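Local structure of arsenite methyltransferase (Chlamydomonas reinhardtii, 5EVJ) at residues 128-131 / 132-136; 178-181 / 182-186; 227-230 / 231-234; 233-237 / 238-242. The protein probably methylates trivalent arsenic bound to glutathione stepwise, using S-adenosyl-L-methionine as methyl donor, to mono-, di- and trimethylated products. The protein carries 15 engineered substitutions. All blocks are in the same frame, centred on the assembly; numbering follows the deposited sequence.

Interaction 1. Residues 128-131 / 132-136; sequences ADAY and ARDKL. Engineered in segment 132-136: Ala132 (natural residue Cys).
Tyr131 and Leu136, five residues apart, meet side chain to side chain near the end of helix 128-135. Leu136 lies over one face of the phenol ring, offset toward its rim: CG of Leu136 is 4.2 Å from the ring centroid of Tyr131 in a CH-pi contact, and CD1 of Leu136 approaches CE2 of Tyr131 to 3.4 Å. With chi1 at 166°, CG of Tyr131 stands beside its own carbonyl carbon, which brings the ring round to the following turn. There Lys135 crosses it at about a right angle, CB of Lys135 lying 4.0 Å from CD1 of Tyr131. The helix widens here into a pi-type turn: the carbonyl O of Tyr131 takes the N-H of Leu136 at 3.0 Å and, more weakly, that of Lys135. Upstream the pattern is regular. Ala132, an engineered replacement of a cysteine, gives its N-H to Ala128 O at 2.9 Å, nearly straight at 167°, and its methyl CB lies 3.6 Å from the same Ala128 O. Arg133 N bonds to Asp129 O at 2.7 Å, and Ala130 O accepts the N-H of Asp134 at 2.9 Å. The hydroxyl of Tyr131 is hydrogen-bonded to the carbonyl O of Tyr99, and the two rings also meet, joining this helix end to helix 96-104 of the methyltransferase domain.

Interaction 2. Residues 178-181 / 182-186; sequences KARV and LSEAY. Engineered in segment 182-186: Ala185 (natural residue Cys).
Arg180 and Glu184, one helical turn apart, send their side chains out side by side and in the same direction. NH2 of Arg180 and OE2 of Glu184 form a salt bridge at a long 3.4 Å, the guanidinium and carboxylate planes turned 39° from each other. Each has firmer partners close by: Arg180 bonds through NE to the carbonyl O of Glu151 and through NH2 forms a salt bridge with OD1 of Asp154, whereas Glu184 pairs with Arg187 through OE1 and takes the N-H of Asp154 on OE2. With an alanine here in place of Glu184, Arg180 and Arg187 would probably lose a shared counter-charge and the amide of Asp154 its acceptor. The backbone bonds are those of a regular alpha-helix. Leu182 N reaches Lys178 O at 3.0 Å, Ser183 N reaches Ala179 O at 2.8 Å, and Ala185 N, in an engineered residue that was cysteine, meets Val181 O at 2.9 Å along an almost straight line of 175°. Ser183 folds its hydroxyl back between its own N and carbonyl carbon (chi1 66°), placing OG 3.2 Å from Ala179 O and 3.3 Å from Arg180 O. Among the apolar groups, Leu182 packs on Leu233 of helix 227-237 and on Met195. This helix makes the beta-alpha-beta crossover between the parallel strands 163-169 and 193-202 of the Rossmann-like fold. Because the buried carboxylate of Glu184 has two arginines and an amide around it, it is likely to remain ionised.

Interaction 3. Residues 227-230 / 231-234; sequences NNDF and IRLA. Engineered in segment 231-234: Ala234 (natural residue Cys).
Ala234 N and Phe230 O make the shortest bond of this helical turn, 2.8 Å long and practically straight at 178°. The same two residues also meet through their side chains: CB of Ala234, an engineered replacement of a cysteine, lies over one face of the Phe230 ring, 4.1 Å from CZ. Beyond the helix that ring meets those of Tyr271 and Tyr201 and touches Leu182. On another side of the helix Ile231 and Asn228 run alongside each other, CD1 of the isoleucine 3.9 Å from OD1 of the asparagine; ND2 of Asn228 is held by the hydroxyl of Tyr226. The turn belongs to helix 227-237, which leads toward strand 243-249, an outermost strand of the sheet, beside the reversed strand 266-274. At its outer side Asp229 and Arg232, three residues apart, form a salt bridge in which NH1 of Arg232 reaches OD1 of Asp229 at 3.0 Å. Their side chains cross obliquely, with carboxylate and guanidinium planes 50° apart and the acceptor at the guanidinium edge, tilted 22° out of plane. Arg232 stays extended from CG to NE, CG passing 3.2 Å from Asn228 O, and this carries the guanidinium back to the aspartate. OD2 of Asp229 pairs with NE of Arg205. With an arginine at each oxygen, the carboxylate is probably held firmly in its ionised form and fixed in its rotation, joining the helix surface to the loop that carries Arg205.

Interaction 4. Residues 233-237 / 238-242; sequences LARKV and GFTDP. Engineered in segment 233-237: Ala234 (natural residue Cys).
Val237 and Phe239 lie side by side, pointing the same way, with CG1 of the valine 3.9 Å from CD2 of the ring. Between them the chain leaves helix 227-237 through a Schellman motif: Gly238 takes a positive phi of 125°, where a CB would jam against Val237 O, and its N-H bonds to Arg235 O at 3.1 Å. Ala234 O receives weaker bonds from the amides of Gly238 and Phe239 and lies at the edge of the Phe239 ring. CB of Ala234 closes the inner side, 4.0 Å from CB of Phe239 and 4.0 Å from CG of Pro242. The ring of Phe239 goes on to meet Tyr186 edge-to-face and to touch Leu273, so a serine in its place would probably open a gap between helix 178-188 and strand 266-274 and leave Val237 without its neighbour. In Arg235 CG lies beside the carbonyl carbon (chi1 158°) and the chain bends at chi3, which lays NE against Thr240 O at 3.1 Å, straight at 175°. The oxygen lies in the guanidinium plane, whereas NE stands above the carbonyl plane. One water donates to Arg235 O at 2.6 Å and lies 2.6 Å from Thr240 OG1; a second accepts from Arg235 NH2 at 2.8 Å and is also near Asp241 OD1. Ala234 O and Arg235 O are thus met by the first loop amides, the latter by a water as well, and the arginine ties the loop back onto the helix it has just left.

In the fold
All four contacts are local and in series along the chain, each spanning a helical turn or its end, so none closes a long loop. Interaction 1 comes first, at the end of helix 128-135, before edge strand 143-147; its centre lies about 32 Å from that of interaction 2, and on the opposite side of the chain's centre from interactions 3 and 4. Interaction 2 sits on the crossover helix 178-188. Interactions 3 and 4 overlap on helix 227-237, sharing Leu233 and Ala234, and interaction 4 carries the chain toward strand 243-249. Leu233 packs on Ala179 and Leu182, tying these two helices together beside the sheet.

Interaction 1. Residues 128-131 / 132-136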
loop_
_atom_site.group_PDB
_atom_site.type_symbol
_atom_site.label_atom_id
_atom_site.label_comp_id
_atom_site.label_asym_id
_atom_site.label_seq_id
_atom_site.Cartn_x
_atom_site.Cartn_y
_atom_site.Cartn_z
ATOM N N ALA A 128 10.788 -4.943 -20.491
ATOM C CA ALA A 128 10.682 -6.033 -19.505
ATOM C C ALA A 128 11.760 -7.104 -19.604
ATOM O O ALA A 128 12.457 -7.376 -18.602
ATOM C CB ALA A 128 9.293 -6.668 -19.512
ATOM N N ASP A 129 11.892 -7.731 -20.780
ATOM C CA ASP A 129 12.667 -8.963 -20.877
ATOM C C ASP A 129 14.093 -8.690 -20.528
ATOM O O ASP A 129 14.741 -9.435 -19.712
ATOM C CB ASP A 129 12.555 -9.621 -22.261
ATOM C CG ASP A 129 11.117 -10.116 -22.575
ATOM O OD1 ASP A 129 10.430 -10.686 -21.687
ATOM O OD2 ASP A 129 10.670 -9.942 -23.732
ATOM N N ALA A 130 14.588 -7.613 -21.140
ATOM C CA ALA A 130 15.997 -7.245 -21.012
ATOM C C ALA A 130 16.333 -6.921 -19.536
ATOM O O ALA A 130 17.412 -7.269 -19.028
ATOM C CB ALA A 130 16.313 -6.054 -21.927
ATOM N N TYR A 131 15.396 -6.266 -18.844
ATOM C CA TYR A 131 15.575 -5.950 -17.424
ATOM C C TYR A 131 15.658 -7.226 -16.600
ATOM O O TYR A 131 16.606 -7.468 -15.752
ATOM C CB TYR A 131 14.436 -5.015 -16.993
ATOM C CG TYR A 131 14.279 -4.854 -15.494
ATOM C CD1 TYR A 131 15.179 -4.065 -14.758
ATOM C CD2 TYR A 131 13.215 -5.505 -14.799
ATOM C CE1 TYR A 131 15.024 -3.930 -13.379
ATOM C CE2 TYR A 131 13.050 -5.347 -13.417
ATOM C CZ TYR A 131 13.949 -4.566 -12.719
ATOM O OH TYR A 131 13.821 -4.442 -11.369
ATOM N N ALA A 132 14.687 -8.079 -16.846
ATOM C CA ALA A 132 14.598 -9.327 -16.063
ATOM C C ALA A 132 15.773 -10.219 -16.354
ATOM O O ALA A 132 16.270 -10.923 -15.459
ATOM C CB ALA A 132 13.286 -10.072 -16.368
ATOM N N ARG A 133 16.213 -10.247 -17.619
ATOM C CA ARG A 133 17.340 -11.135 -17.950
ATOM C C ARG A 133 18.728 -10.597 -17.489
ATOM O O ARG A 133 19.429 -11.271 -16.709
ATOM C CB ARG A 133 17.274 -11.557 -19.403
ATOM C CG ARG A 133 15.945 -12.235 -19.751
ATOM C CD ARG A 133 15.792 -12.507 -21.250
ATOM N NE ARG A 133 16.711 -13.581 -21.638
ATOM C CZ ARG A 133 17.706 -13.493 -22.532
ATOM N NH1 ARG A 133 17.930 -12.366 -23.233
ATOM N NH2 ARG A 133 18.487 -14.558 -22.741
ATOM N N ASP A 134 19.085 -9.373 -17.881
ATOM C CA ASP A 134 20.420 -8.859 -17.549
ATOM C C ASP A 134 20.494 -8.292 -16.166
ATOM O O ASP A 134 21.505 -8.511 -15.505
ATOM C CB ASP A 134 20.899 -7.726 -18.468
ATOM C CG ASP A 134 20.196 -7.706 -19.799
ATOM O OD1 ASP A 134 19.832 -8.790 -20.332
ATOM O OD2 ASP A 134 20.038 -6.583 -20.334
ATOM N N LYS A 135 19.478 -7.529 -15.731
ATOM C CA LYS A 135 19.570 -6.922 -14.406
ATOM C C LYS A 135 19.191 -7.868 -13.288
ATOM O O LYS A 135 19.844 -7.912 -12.261
ATOM C CB LYS A 135 18.810 -5.602 -14.325
ATOM C CG LYS A 135 19.420 -4.522 -15.224
ATOM C CD LYS A 135 20.926 -4.443 -14.976
ATOM C CE LYS A 135 21.524 -3.149 -15.507
ATOM N NZ LYS A 135 21.340 -3.138 -16.968
ATOM N N LEU A 136 18.135 -8.631 -13.458
ATOM C CA LEU A 136 17.754 -9.485 -12.329
ATOM C C LEU A 136 18.343 -10.886 -12.461
ATOM O O LEU A 136 18.349 -11.636 -11.494
ATOM C CB LEU A 136 16.221 -9.530 -12.107
ATOM C CG LEU A 136 15.561 -8.115 -12.062
ATOM C CD1 LEU A 136 14.041 -8.177 -11.815
ATOM C CD2 LEU A 136 16.277 -7.234 -11.029
#

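Interaction 2. Residues 178-181 / 182-186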
loop_
_atom_site.group_PDB
_atom_site.type_symbol
_atom_site.label_atom_id
_atom_site.label_comp_id
_atom_site.label_asym_id
_atom_site.label_seq_id
_atom_site.Cartn_x
_atom_site.Cartn_y
_atom_site.Cartn_z
ATOM N N LYS A 178 -13.435 5.992 -6.544
ATOM C CA LYS A 178 -12.668 5.480 -5.407
ATOM C C LYS A 178 -13.211 4.212 -4.743
ATOM O O LYS A 178 -12.469 3.276 -4.550
ATOM C CB LYS A 178 -12.517 6.546 -4.377
ATOM C CG LYS A 178 -11.217 7.255 -4.527
ATOM C CD LYS A 178 -11.255 8.522 -3.735
ATOM C CE LYS A 178 -9.866 9.069 -3.644
ATOM N NZ LYS A 178 -9.979 10.187 -2.677
ATOM N N ALA A 179 -14.509 4.184 -4.465
ATOM C CA ALA A 179 -15.116 3.072 -3.761
ATOM C C ALA A 179 -14.929 1.777 -4.551
ATOM O O ALA A 179 -14.646 0.701 -3.987
ATOM C CB ALA A 179 -16.619 3.352 -3.478
ATOM N N ARG A 180 -15.109 1.863 -5.857
ATOM C CA ARG A 180 -14.927 0.678 -6.697
ATOM C C ARG A 180 -13.506 0.171 -6.765
ATOM O O ARG A 180 -13.303 -1.021 -6.686
ATOM C CB ARG A 180 -15.511 0.808 -8.122
ATOM C CG ARG A 180 -16.482 -0.353 -8.338
ATOM C CD ARG A 180 -17.086 -0.516 -9.730
ATOM N NE ARG A 180 -16.154 -1.409 -10.357
ATOM C CZ ARG A 180 -16.403 -2.647 -10.761
ATOM N NH1 ARG A 180 -17.621 -3.169 -10.729
ATOM N NH2 ARG A 180 -15.385 -3.334 -11.240
ATOM N N VAL A 181 -12.543 1.064 -6.881
ATOM C CA VAL A 181 -11.146 0.658 -6.863
ATOM C C VAL A 181 -10.856 -0.071 -5.539
ATOM O O VAL A 181 -10.309 -1.164 -5.530
ATOM C CB VAL A 181 -10.241 1.908 -6.922
ATOM C CG1 VAL A 181 -8.761 1.527 -6.846
ATOM C CG2 VAL A 181 -10.586 2.759 -8.109
ATOM N N LEU A 182 -11.290 0.533 -4.427
ATOM C CA LEU A 182 -11.076 -0.048 -3.119
ATOM C C LEU A 182 -11.737 -1.399 -3.045
ATOM O O LEU A 182 -11.093 -2.368 -2.645
ATOM C CB LEU A 182 -11.599 0.899 -2.023
ATOM C CG LEU A 182 -10.588 1.875 -1.443
ATOM C CD1 LEU A 182 -9.298 2.036 -2.202
ATOM C CD2 LEU A 182 -11.168 3.248 -1.166
ATOM N N SER A 183 -13.008 -1.487 -3.440
ATOM C CA SER A 183 -13.698 -2.778 -3.296
ATOM C C SER A 183 -13.147 -3.857 -4.253
ATOM O O SER A 183 -13.146 -5.068 -3.920
ATOM C CB SER A 183 -15.236 -2.638 -3.404
ATOM O OG SER A 183 -15.669 -2.238 -4.696
ATOM N N GLU A 184 -12.593 -3.405 -5.376
ATOM C CA GLU A 184 -11.926 -4.341 -6.307
ATOM C C GLU A 184 -10.616 -4.882 -5.750
ATOM O O GLU A 184 -10.381 -6.130 -5.781
ATOM C CB GLU A 184 -11.762 -3.714 -7.715
ATOM C CG GLU A 184 -13.163 -3.669 -8.374
ATOM C CD GLU A 184 -13.590 -5.039 -8.906
ATOM O OE1 GLU A 184 -14.469 -5.744 -8.265
ATOM O OE2 GLU A 184 -13.007 -5.402 -9.985
ATOM N N ALA A 185 -9.763 -3.967 -5.237
ATOM C CA ALA A 185 -8.569 -4.351 -4.442
ATOM C C ALA A 185 -8.954 -5.404 -3.439
ATOM O O ALA A 185 -8.393 -6.520 -3.418
ATOM C CB ALA A 185 -7.969 -3.155 -3.728
ATOM N N TYR A 186 -10.007 -5.101 -2.693
ATOM C CA TYR A 186 -10.473 -6.018 -1.672
ATOM C C TYR A 186 -10.843 -7.404 -2.279
ATOM O O TYR A 186 -10.570 -8.462 -1.651
ATOM C CB TYR A 186 -11.642 -5.434 -0.868
ATOM C CG TYR A 186 -11.951 -6.265 0.333
ATOM C CD1 TYR A 186 -12.838 -7.396 0.266
ATOM C CD2 TYR A 186 -11.323 -5.989 1.545
ATOM C CE1 TYR A 186 -13.120 -8.176 1.398
ATOM C CE2 TYR A 186 -11.606 -6.742 2.687
ATOM C CZ TYR A 186 -12.475 -7.837 2.601
ATOM O OH TYR A 186 -12.671 -8.563 3.764
#

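Interaction 3. Residues 227-230 / 231-234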
loop_
_atom_site.group_PDB
_atom_site.type_symbol
_atom_site.label_atom_id
_atom_site.label_comp_id
_atom_site.label_asym_id
_atom_site.label_seq_id
_atom_site.Cartn_x
_atom_site.Cartn_y
_atom_site.Cartn_z
ATOM N N ASN A 227 -8.296 12.823 5.352
ATOM C CA ASN A 227 -7.887 11.474 5.681
ATOM C C ASN A 227 -8.947 10.633 6.404
ATOM O O ASN A 227 -9.020 9.422 6.165
ATOM C CB ASN A 227 -6.520 11.412 6.403
ATOM C CG ASN A 227 -6.600 11.778 7.852
ATOM O OD1 ASN A 227 -6.029 11.104 8.696
ATOM N ND2 ASN A 227 -7.293 12.831 8.157
ATOM N N ASN A 228 -9.768 11.239 7.287
ATOM C CA ASN A 228 -10.661 10.394 8.073
ATOM C C ASN A 228 -11.814 9.988 7.159
ATOM O O ASN A 228 -12.472 9.012 7.408
ATOM C CB ASN A 228 -11.203 11.079 9.336
ATOM C CG ASN A 228 -10.189 11.117 10.472
ATOM O OD1 ASN A 228 -9.545 10.123 10.724
ATOM N ND2 ASN A 228 -10.058 12.287 11.184
ATOM N N ASP A 229 -12.103 10.745 6.112
ATOM C CA ASP A 229 -13.162 10.315 5.190
ATOM C C ASP A 229 -12.657 9.130 4.356
ATOM O O ASP A 229 -13.399 8.257 4.017
ATOM C CB ASP A 229 -13.672 11.455 4.258
ATOM C CG ASP A 229 -14.544 12.445 4.960
ATOM O OD1 ASP A 229 -15.132 12.127 6.041
ATOM O OD2 ASP A 229 -14.681 13.551 4.415
ATOM N N PHE A 230 -11.372 9.108 4.030
ATOM C CA PHE A 230 -10.828 7.985 3.340
ATOM C C PHE A 230 -10.957 6.724 4.187
ATOM O O PHE A 230 -11.384 5.633 3.696
ATOM C CB PHE A 230 -9.379 8.215 2.906
ATOM C CG PHE A 230 -8.668 6.938 2.614
ATOM C CD1 PHE A 230 -8.904 6.259 1.408
ATOM C CD2 PHE A 230 -7.889 6.321 3.609
ATOM C CE1 PHE A 230 -8.298 5.027 1.196
ATOM C CE2 PHE A 230 -7.265 5.085 3.383
ATOM C CZ PHE A 230 -7.492 4.446 2.189
ATOM N N ILE A 231 -10.585 6.861 5.442
ATOM C CA ILE A 231 -10.633 5.731 6.380
ATOM C C ILE A 231 -12.054 5.120 6.406
ATOM O O ILE A 231 -12.227 3.880 6.338
ATOM C CB ILE A 231 -10.114 6.117 7.839
ATOM C CG1 ILE A 231 -8.578 6.448 7.788
ATOM C CG2 ILE A 231 -10.424 4.995 8.895
ATOM C CD1 ILE A 231 -7.943 6.913 9.123
ATOM N N ARG A 232 -13.039 5.992 6.484
ATOM C CA ARG A 232 -14.448 5.591 6.475
ATOM C C ARG A 232 -14.804 4.760 5.219
ATOM O O ARG A 232 -15.483 3.744 5.333
ATOM C CB ARG A 232 -15.419 6.822 6.550
ATOM C CG ARG A 232 -15.305 7.634 7.879
ATOM C CD ARG A 232 -16.126 8.951 7.912
ATOM N NE ARG A 232 -16.249 9.481 9.292
ATOM C CZ ARG A 232 -15.726 10.649 9.752
ATOM N NH1 ARG A 232 -15.067 11.466 8.947
ATOM N NH2 ARG A 232 -15.947 11.049 11.022
ATOM N N LEU A 233 -14.379 5.237 4.054
ATOM C CA LEU A 233 -14.691 4.585 2.786
ATOM C C LEU A 233 -13.939 3.255 2.790
ATOM O O LEU A 233 -14.531 2.209 2.568
ATOM C CB LEU A 233 -14.233 5.462 1.657
ATOM C CG LEU A 233 -14.330 4.919 0.234
ATOM C CD1 LEU A 233 -15.793 4.581 -0.217
ATOM C CD2 LEU A 233 -13.599 5.915 -0.696
ATOM N N ALA A 234 -12.670 3.257 3.159
ATOM C CA ALA A 234 -11.988 1.956 3.257
ATOM C C ALA A 234 -12.716 0.990 4.132
ATOM O O ALA A 234 -12.798 -0.235 3.856
ATOM C CB ALA A 234 -10.562 2.112 3.719
#

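Interaction 4. Residues 233-237 / 238-242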
loop_
_atom_site.group_PDB
_atom_site.type_symbol
_atom_site.label_atom_id
_atom_site.label_comp_id
_atom_site.label_asym_id
_atom_site.label_seq_id
_atom_site.Cartn_x
_atom_site.Cartn_y
_atom_site.Cartn_z
ATOM N N LEU A 233 -14.379 5.237 4.054
ATOM C CA LEU A 233 -14.691 4.585 2.786
ATOM C C LEU A 233 -13.939 3.255 2.790
ATOM O O LEU A 233 -14.531 2.209 2.568
ATOM C CB LEU A 233 -14.233 5.462 1.657
ATOM C CG LEU A 233 -14.330 4.919 0.234
ATOM C CD1 LEU A 233 -15.793 4.581 -0.217
ATOM C CD2 LEU A 233 -13.599 5.915 -0.696
ATOM N N ALA A 234 -12.670 3.257 3.159
ATOM C CA ALA A 234 -11.988 1.956 3.257
ATOM C C ALA A 234 -12.716 0.990 4.132
ATOM O O ALA A 234 -12.798 -0.235 3.856
ATOM C CB ALA A 234 -10.562 2.112 3.719
ATOM N N ARG A 235 -13.336 1.497 5.180
ATOM C CA ARG A 235 -13.903 0.546 6.113
ATOM C C ARG A 235 -15.258 0.011 5.616
ATOM O O ARG A 235 -15.639 -1.156 5.899
ATOM C CB ARG A 235 -13.855 1.174 7.499
ATOM C CG ARG A 235 -14.798 0.674 8.557
ATOM C CD ARG A 235 -14.719 1.592 9.804
ATOM N NE ARG A 235 -13.405 1.753 10.432
ATOM C CZ ARG A 235 -12.948 2.914 10.951
ATOM N NH1 ARG A 235 -13.670 4.070 10.839
ATOM N NH2 ARG A 235 -11.738 2.935 11.561
ATOM N N LYS A 236 -15.991 0.805 4.846
ATOM C CA LYS A 236 -17.271 0.336 4.216
ATOM C C LYS A 236 -17.077 -0.858 3.251
ATOM O O LYS A 236 -17.974 -1.670 3.002
ATOM C CB LYS A 236 -17.944 1.447 3.374
ATOM C CG LYS A 236 -18.884 2.359 4.154
ATOM C CD LYS A 236 -19.280 3.554 3.266
ATOM C CE LYS A 236 -19.742 4.715 4.168
ATOM N NZ LYS A 236 -20.030 5.972 3.387
ATOM N N VAL A 237 -15.908 -0.894 2.671
ATOM C CA VAL A 237 -15.556 -1.868 1.714
ATOM C C VAL A 237 -14.987 -3.123 2.399
ATOM O O VAL A 237 -14.940 -4.166 1.791
ATOM C CB VAL A 237 -14.545 -1.145 0.836
ATOM C CG1 VAL A 237 -13.388 -2.001 0.478
ATOM C CG2 VAL A 237 -15.216 -0.386 -0.298
ATOM N N GLY A 238 -14.591 -3.065 3.682
ATOM C CA GLY A 238 -14.208 -4.284 4.411
ATOM C C GLY A 238 -12.799 -4.140 5.008
ATOM O O GLY A 238 -12.387 -5.008 5.776
ATOM N N PHE A 239 -12.073 -3.055 4.673
ATOM C CA PHE A 239 -10.800 -2.716 5.319
ATOM C C PHE A 239 -11.087 -1.994 6.646
ATOM O O PHE A 239 -11.110 -0.749 6.722
ATOM C CB PHE A 239 -9.976 -1.830 4.416
ATOM C CG PHE A 239 -9.460 -2.541 3.190
ATOM C CD1 PHE A 239 -8.676 -3.703 3.320
ATOM C CD2 PHE A 239 -9.790 -2.084 1.900
ATOM C CE1 PHE A 239 -8.182 -4.339 2.178
ATOM C CE2 PHE A 239 -9.315 -2.750 0.759
ATOM C CZ PHE A 239 -8.502 -3.860 0.907
ATOM N N THR A 240 -11.305 -2.771 7.705
ATOM C CA THR A 240 -11.855 -2.222 8.913
ATOM C C THR A 240 -10.907 -1.384 9.730
ATOM O O THR A 240 -11.370 -0.637 10.581
ATOM C CB THR A 240 -12.410 -3.338 9.718
ATOM O OG1 THR A 240 -13.184 -4.124 8.828
ATOM C CG2 THR A 240 -13.282 -2.840 10.904
ATOM N N ASP A 241 -9.587 -1.505 9.502
ATOM C CA ASP A 241 -8.613 -0.777 10.362
ATOM C C ASP A 241 -7.383 -0.376 9.608
ATOM O O ASP A 241 -6.305 -0.938 9.816
ATOM C CB ASP A 241 -8.324 -1.575 11.600
ATOM C CG ASP A 241 -7.281 -0.902 12.531
ATOM O OD1 ASP A 241 -7.111 0.348 12.526
ATOM O OD2 ASP A 241 -6.604 -1.623 13.284
ATOM N N PRO A 242 -7.541 0.572 8.676
ATOM C CA PRO A 242 -6.415 1.117 7.962
ATOM C C PRO A 242 -5.318 1.569 8.905
ATOM O O PRO A 242 -5.617 2.093 9.929
ATOM C CB PRO A 242 -6.997 2.374 7.260
ATOM C CG PRO A 242 -8.423 2.060 7.066
ATOM C CD PRO A 242 -8.758 1.360 8.390
HETATM O O HOH W 1 -15.247 -3.063 7.611
HETATM O O HOH W 2 -10.003 1.243 12.989
#